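Local coordinates for protein dockerin type 1 (Clostridium thermocellum, PDB 4DH2) that binds two calcium ions and docks onto a cohesin module as the type I dockerin part of a larger protein, probably a glycoside hydrolase, at residues Tyr21-Arg26 with Asp34-Asp39. Residues are numbered along the deposited sequence; the frame is centred on the assembly and turned at random.
Sequences YVLMKR and DFPADD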
ATOM      1  N   TYR B  21       4.717 -12.006  -1.068  1.00 17.84           N
ATOM      2  CA  TYR B  21       5.912 -11.164  -0.997  1.00 14.96           C
ATOM      3  C   TYR B  21       6.778 -11.493   0.223  1.00 14.21           C
ATOM      4  O   TYR B  21       8.012 -11.653   0.127  1.00 16.11           O
ATOM      5  CB  TYR B  21       5.478  -9.694  -0.934  1.00 15.67           C
ATOM      6  CG  TYR B  21       6.588  -8.671  -1.014  1.00 16.15           C
ATOM      7  CD1 TYR B  21       7.472  -8.655  -2.079  1.00 18.35           C
ATOM      8  CD2 TYR B  21       6.709  -7.687  -0.042  1.00 22.69           C
ATOM      9  CE1 TYR B  21       8.473  -7.722  -2.154  1.00 20.31           C
ATOM     10  CE2 TYR B  21       7.718  -6.737  -0.113  1.00 24.35           C
ATOM     11  CZ  TYR B  21       8.590  -6.773  -1.181  1.00 29.80           C
ATOM     12  OH  TYR B  21       9.596  -5.844  -1.282  1.00 33.07           O
ATOM     13  N   VAL B  22       6.145 -11.580   1.384  1.00 16.71           N
ATOM     14  CA  VAL B  22       6.861 -11.928   2.606  1.00 14.24           C
ATOM     15  C   VAL B  22       7.478 -13.318   2.492  1.00 13.41           C
ATOM     16  O   VAL B  22       8.668 -13.518   2.847  1.00 16.11           O
ATOM     17  CB  VAL B  22       5.907 -11.879   3.812  1.00 15.76           C
ATOM     18  CG1 VAL B  22       6.597 -12.373   5.049  1.00 17.91           C
ATOM     19  CG2 VAL B  22       5.407 -10.415   4.025  1.00 17.62           C
ATOM     20  N   LEU B  23       6.714 -14.279   1.954  1.00 13.39           N
ATOM     21  CA  LEU B  23       7.242 -15.625   1.750  1.00 14.04           C
ATOM     22  C   LEU B  23       8.437 -15.653   0.781  1.00 13.85           C
ATOM     23  O   LEU B  23       9.443 -16.349   1.033  1.00 15.68           O
ATOM     24  CB  LEU B  23       6.150 -16.583   1.278  1.00 14.25           C
ATOM     25  CG  LEU B  23       5.125 -16.999   2.344  1.00 18.31           C
ATOM     26  CD1 LEU B  23       3.980 -17.733   1.674  1.00 21.15           C
ATOM     27  CD2 LEU B  23       5.726 -17.855   3.438  1.00 19.01           C
ATOM     28  N   MET B  24       8.350 -14.916  -0.312  1.00 15.68           N
ATOM     29  CA  MET B  24       9.453 -14.827  -1.253  1.00 17.95           C
ATOM     30  C   MET B  24      10.718 -14.301  -0.553  1.00 18.20           C
ATOM     31  O   MET B  24      11.816 -14.855  -0.706  1.00 18.81           O
ATOM     32  CB  MET B  24       9.074 -13.892  -2.396  1.00 18.97           C
ATOM     33  CG  MET B  24      10.215 -13.571  -3.318  1.00 29.44           C
ATOM     34  SD  MET B  24      10.654 -14.952  -4.371  1.00 36.51           S
ATOM     35  CE  MET B  24       9.417 -14.626  -5.637  1.00 32.11           C
ATOM     36  N   LYS B  25      10.564 -13.204   0.184  1.00 16.29           N
ATOM     37  CA  LYS B  25      11.684 -12.636   0.946  1.00 17.17           C
ATOM     38  C   LYS B  25      12.286 -13.637   1.903  1.00 17.33           C
ATOM     39  O   LYS B  25      13.539 -13.778   1.973  1.00 18.22           O
ATOM     40  CB  LYS B  25      11.259 -11.370   1.702  1.00 19.72           C
ATOM     41  CG  LYS B  25      11.288 -10.104   0.852  1.00 35.44           C
ATOM     42  CD  LYS B  25      11.253  -8.860   1.748  1.00 44.38           C
ATOM     43  CE  LYS B  25      11.138  -7.516   0.983  1.00 45.60           C
ATOM     44  NZ  LYS B  25      10.905  -6.290   1.902  1.00 23.91           N
ATOM     45  N   ARG B  26      11.443 -14.323   2.671  1.00 16.43           N
ATOM     46  CA  ARG B  26      11.955 -15.312   3.624  1.00 17.80           C
ATOM     47  C   ARG B  26      12.601 -16.468   2.922  1.00 19.29           C
ATOM     48  O   ARG B  26      13.579 -17.016   3.390  1.00 19.52           O
ATOM     49  CB  ARG B  26      10.820 -15.821   4.515  1.00 15.58           C
ATOM     50  CG  ARG B  26      10.352 -14.721   5.445  1.00 14.81           C
ATOM     51  CD  ARG B  26       9.188 -15.185   6.345  1.00 13.46           C
ATOM     52  NE  ARG B  26       8.751 -14.037   7.114  1.00 16.25           N
ATOM     53  CZ  ARG B  26       7.706 -14.025   7.931  1.00 18.35           C
ATOM     54  NH1 ARG B  26       7.018 -15.136   8.115  1.00 18.66           N
ATOM     55  NH2 ARG B  26       7.375 -12.908   8.558  1.00 18.83           N
ATOM     56  N   ASP B  34      11.519 -23.731   1.949  1.00 24.88           N
ATOM     57  CA  ASP B  34      10.717 -23.915   0.751  1.00 20.75           C
ATOM     58  C   ASP B  34       9.377 -23.174   0.807  1.00 22.15           C
ATOM     59  O   ASP B  34       8.938 -22.764   1.876  1.00 24.68           O
ATOM     60  CB  ASP B  34      10.466 -25.402   0.523  1.00 34.79           C
ATOM     61  CG  ASP B  34      10.456 -25.761  -0.938  0.75 46.29           C
ATOM     62  OD1 ASP B  34      10.157 -24.868  -1.752  1.00 41.64           O
ATOM     63  OD2 ASP B  34      10.762 -26.923  -1.272  1.00 55.38           O
ATOM     64  N   PHE B  35       8.761 -22.988  -0.356  1.00 23.04           N
ATOM     65  CA  PHE B  35       7.426 -22.383  -0.447  1.00 27.26           C
ATOM     66  C   PHE B  35       6.342 -23.387  -0.088  1.00 31.55           C
ATOM     67  O   PHE B  35       6.523 -24.593  -0.265  1.00 29.42           O
ATOM     68  CB  PHE B  35       7.158 -21.876  -1.862  1.00 25.57           C
ATOM     69  CG  PHE B  35       7.950 -20.674  -2.241  1.00 24.42           C
ATOM     70  CD1 PHE B  35       7.997 -19.568  -1.420  1.00 25.26           C
ATOM     71  CD2 PHE B  35       8.633 -20.642  -3.435  1.00 24.23           C
ATOM     72  CE1 PHE B  35       8.715 -18.458  -1.781  1.00 27.16           C
ATOM     73  CE2 PHE B  35       9.358 -19.535  -3.800  1.00 26.07           C
ATOM     74  CZ  PHE B  35       9.405 -18.447  -2.974  1.00 24.04           C
ATOM     75  N   PRO B  36       5.199 -22.897   0.418  1.00 33.74           N
ATOM     76  CA  PRO B  36       4.079 -23.827   0.623  1.00 36.75           C
ATOM     77  C   PRO B  36       3.567 -24.425  -0.694  1.00 38.52           C
ATOM     78  O   PRO B  36       3.142 -25.576  -0.731  1.00 39.35           O
ATOM     79  CB  PRO B  36       3.002 -22.947   1.263  1.00 35.76           C
ATOM     80  CG  PRO B  36       3.769 -21.835   1.942  1.00 33.44           C
ATOM     81  CD  PRO B  36       4.975 -21.588   1.061  1.00 29.12           C
ATOM     82  N   ALA B  37       3.602 -23.653  -1.770  1.00 31.78           N
ATOM     83  CA  ALA B  37       3.163 -24.164  -3.062  1.00 29.75           C
ATOM     84  C   ALA B  37       4.138 -25.236  -3.563  1.00 33.88           C
ATOM     85  O   ALA B  37       5.304 -25.281  -3.143  1.00 37.55           O
ATOM     86  CB  ALA B  37       3.038 -23.029  -4.074  1.00 32.81           C
ATOM     87  N   ASP B  38       3.656 -26.079  -4.473  1.00 37.54           N
ATOM     88  CA  ASP B  38       4.417 -27.226  -4.986  1.00 50.26           C
ATOM     89  C   ASP B  38       5.663 -26.890  -5.811  1.00 53.49           C
ATOM     90  O   ASP B  38       6.787 -27.226  -5.430  1.00 59.94           O
ATOM     91  CB  ASP B  38       3.520 -28.097  -5.874  1.00 62.32           C
ATOM     92  CG  ASP B  38       2.611 -29.016  -5.078  1.00 70.74           C
ATOM     93  OD1 ASP B  38       2.969 -29.380  -3.937  1.00 69.06           O
ATOM     94  OD2 ASP B  38       1.540 -29.380  -5.613  1.00 72.20           O
ATOM     95  N   ASP B  39       5.442 -26.283  -6.970  1.00 40.92           N
ATOM     96  CA  ASP B  39       6.499 -26.130  -7.961  1.00 38.50           C
ATOM     97  C   ASP B  39       7.168 -24.762  -7.777  1.00 27.39           C
ATOM     98  O   ASP B  39       6.710 -23.776  -8.349  1.00 29.67           O
ATOM     99  CB  ASP B  39       5.888 -26.243  -9.366  1.00 41.40           C
ATOM    100  CG  ASP B  39       6.946 -26.308 -10.471  1.00 61.39           C
ATOM    101  OD1 ASP B  39       8.101 -25.866 -10.254  1.00 59.75           O
ATOM    102  OD2 ASP B  39       6.610 -26.794 -11.574  1.00 67.58           O
TER
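Phe-35 drives its ring edge-first against the backbone of Leu-23 and Met-24, joining loop 34-39, between helix 18-28 and helix 40-44 of this EF-hand-like dockerin, to helix 18-28. The evidence for an edge approach is twofold: CE1 of Phe-35 lies 3.6 Å from the carbonyl O of Leu-23 and 3.7 Å from CA of Met-24, and both partners sit near the ring plane. Met-24 adds a Met-aromatic contact at the same rim. Its SD is 5.3 Å from the centroid of the Phe-35 ring and 80° off the ring normal, hence beside the ring and not over it. The bend at chi2 (73°) turns SD back to that edge, although the CB of Met-24 points away from the loop. No hydrogen bond crosses between 21-26 and 34-39, which meet by packing alone. At the more exposed margin, CD1 of Leu-23 reaches the CG-CD side of the Pro-36 ring, 4.0 Å from CD of Pro-36.

Farther out, Tyr-27 stacks with Phe-35, Val-10 touches both Phe-35 and Leu-23, and Cys-57 of helix 54-64 touches Met-24. Leu-23 also packs against Asn-11, a calcium ligand, while Arg-26 binds the partner cohesin chain, where Lys-25 NZ forms salt bridges with Asp-96 OD1 and Asp-94 OD2.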